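Local coordinates for protein monovalent Na+/H+ antiporter subunit A (PDB 7D3U) that probably takes part in sodium/proton exchange across the bacterial cell membrane as subunit A of the Mrp antiporter complex, at residues B[592-597]-B[706-711]. Numbering follows the deposited sequence.
Sequences PEVGSP and RRELSD
R706 and V594 meet their partners through their first torsions: CG of R706 lies anti to its carbonyl carbon (chi1 -39°), and a further bend at chi2 swings the chain back along P592 and E593, while CG1 of V594, anti to N (chi1 165°), is carried toward E708. The guanidinium of R706 thus comes up beside the backbone, NH1 standing 3.6 Å from E593 N, with P592 C at its edge. E593 CD lies above one guanidinium face, offset toward its rim, the two planes 21° apart. E593 OE1 is 4.2 Å from R706 NH1 but well out of the plane, so any attraction is probably one of charge only, beyond salt-bridge range. The polar end of R706 is held instead by W701, through an NH2 bond to its carbonyl and a cation-pi contact. V594 rests CG2 against R706 C at 4.0 Å and is also backbone hydrogen-bonded to G705. With an alanine here in place of R706, W701 is likely to lose its cation and its carbonyl donor, and E593 the positive charge near its carboxylate. This is surface loop-to-loop packing at the ends of predicted membrane helices, joining the loop between helices 571-587 and 603-617 to the one leading from helix 682-701 into the short helix 711-718, N-capped by S710.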
loop_
_atom_site.group_PDB
_atom_site.type_symbol
_atom_site.label_atom_id
_atom_site.label_comp_id
_atom_site.label_asym_id
_atom_site.label_seq_id
_atom_site.Cartn_x
_atom_site.Cartn_y
_atom_site.Cartn_z
ATOM N N PRO B 592 -31.032 -23.051 -11.178
ATOM C CA PRO B 592 -31.430 -24.309 -10.536
ATOM C C PRO B 592 -30.221 -25.169 -10.199
ATOM O O PRO B 592 -29.225 -25.198 -10.924
ATOM C CB PRO B 592 -32.320 -24.980 -11.587
ATOM C CG PRO B 592 -32.833 -23.854 -12.412
ATOM C CD PRO B 592 -31.720 -22.851 -12.464
ATOM N N GLU B 593 -30.326 -25.879 -9.079
ATOM C CA GLU B 593 -29.221 -26.676 -8.574
ATOM C C GLU B 593 -29.002 -27.910 -9.445
ATOM O O GLU B 593 -29.918 -28.416 -10.099
ATOM C CB GLU B 593 -29.490 -27.090 -7.128
ATOM C CG GLU B 593 -28.256 -27.149 -6.249
ATOM C CD GLU B 593 -28.539 -26.696 -4.832
ATOM O OE1 GLU B 593 -29.727 -26.524 -4.489
ATOM O OE2 GLU B 593 -27.578 -26.503 -4.062
ATOM N N VAL B 594 -27.764 -28.394 -9.445
ATOM C CA VAL B 594 -27.381 -29.596 -10.176
ATOM C C VAL B 594 -27.145 -30.702 -9.159
ATOM O O VAL B 594 -26.251 -30.594 -8.312
ATOM C CB VAL B 594 -26.131 -29.363 -11.037
ATOM C CG1 VAL B 594 -25.544 -30.688 -11.485
ATOM C CG2 VAL B 594 -26.470 -28.499 -12.236
ATOM N N GLY B 595 -27.940 -31.763 -9.245
ATOM C CA GLY B 595 -27.841 -32.824 -8.256
ATOM C C GLY B 595 -28.258 -32.311 -6.892
ATOM O O GLY B 595 -29.290 -31.650 -6.742
ATOM N N SER B 596 -27.451 -32.618 -5.883
ATOM C CA SER B 596 -27.671 -32.102 -4.539
ATOM C C SER B 596 -26.350 -32.078 -3.784
ATOM O O SER B 596 -25.772 -33.136 -3.510
ATOM C CB SER B 596 -28.703 -32.949 -3.796
ATOM O OG SER B 596 -28.888 -32.477 -2.473
ATOM N N PRO B 597 -25.835 -30.899 -3.432
ATOM C CA PRO B 597 -24.531 -30.814 -2.767
ATOM C C PRO B 597 -24.545 -31.155 -1.285
ATOM O O PRO B 597 -23.554 -30.882 -0.603
ATOM C CB PRO B 597 -24.146 -29.342 -2.976
ATOM C CG PRO B 597 -25.440 -28.635 -3.053
ATOM C CD PRO B 597 -26.379 -29.570 -3.758
ATOM N N ARG B 706 -24.485 -24.938 -9.324
ATOM C CA ARG B 706 -25.394 -24.541 -10.387
ATOM C C ARG B 706 -24.893 -24.881 -11.783
ATOM O O ARG B 706 -25.568 -24.544 -12.762
ATOM C CB ARG B 706 -25.679 -23.037 -10.300
ATOM C CG ARG B 706 -25.822 -22.518 -8.878
ATOM C CD ARG B 706 -27.042 -23.106 -8.194
ATOM N NE ARG B 706 -27.318 -22.466 -6.913
ATOM C CZ ARG B 706 -28.501 -22.482 -6.311
ATOM N NH1 ARG B 706 -29.524 -23.107 -6.875
ATOM N NH2 ARG B 706 -28.663 -21.875 -5.147
ATOM N N ARG B 707 -23.741 -25.531 -11.912
ATOM C CA ARG B 707 -23.201 -25.907 -13.208
ATOM C C ARG B 707 -22.725 -27.350 -13.163
ATOM O O ARG B 707 -22.361 -27.867 -12.103
ATOM C CB ARG B 707 -22.052 -24.986 -13.627
ATOM C CG ARG B 707 -20.834 -25.080 -12.737
ATOM C CD ARG B 707 -19.763 -24.109 -13.183
ATOM N NE ARG B 707 -18.569 -24.200 -12.351
ATOM C CZ ARG B 707 -17.561 -25.035 -12.573
ATOM N NH1 ARG B 707 -16.514 -25.036 -11.761
ATOM N NH2 ARG B 707 -17.602 -25.875 -13.596
ATOM N N GLU B 708 -22.737 -27.999 -14.327
ATOM C CA GLU B 708 -22.419 -29.419 -14.414
ATOM C C GLU B 708 -20.987 -29.708 -13.986
ATOM O O GLU B 708 -20.759 -30.360 -12.963
ATOM C CB GLU B 708 -22.647 -29.922 -15.841
ATOM C CG GLU B 708 -24.108 -30.101 -16.212
ATOM C CD GLU B 708 -24.648 -31.458 -15.812
ATOM O OE1 GLU B 708 -24.638 -32.376 -16.659
ATOM O OE2 GLU B 708 -25.082 -31.608 -14.652
ATOM N N LEU B 709 -20.020 -29.210 -14.755
ATOM C CA LEU B 709 -18.607 -29.435 -14.477
ATOM C C LEU B 709 -17.756 -28.535 -15.359
ATOM O O LEU B 709 -18.007 -28.425 -16.563
ATOM C CB LEU B 709 -18.231 -30.902 -14.694
ATOM C CG LEU B 709 -16.816 -31.298 -14.271
ATOM C CD1 LEU B 709 -16.596 -30.996 -12.805
ATOM C CD2 LEU B 709 -16.555 -32.765 -14.554
ATOM N N SER B 710 -16.758 -27.880 -14.770
ATOM C CA SER B 710 -15.885 -27.003 -15.534
ATOM C C SER B 710 -15.210 -27.764 -16.666
ATOM O O SER B 710 -14.837 -28.931 -16.518
ATOM C CB SER B 710 -14.831 -26.387 -14.618
ATOM O OG SER B 710 -13.978 -27.381 -14.082
ATOM N N ASP B 711 -15.059 -27.095 -17.811
ATOM C CA ASP B 711 -14.411 -27.731 -18.953
ATOM C C ASP B 711 -12.966 -28.091 -18.637
ATOM O O ASP B 711 -12.470 -29.137 -19.072
ATOM C CB ASP B 711 -14.485 -26.818 -20.175
ATOM C CG ASP B 711 -15.437 -27.341 -21.231
ATOM O OD1 ASP B 711 -15.900 -28.492 -21.094
ATOM O OD2 ASP B 711 -15.721 -26.603 -22.197
#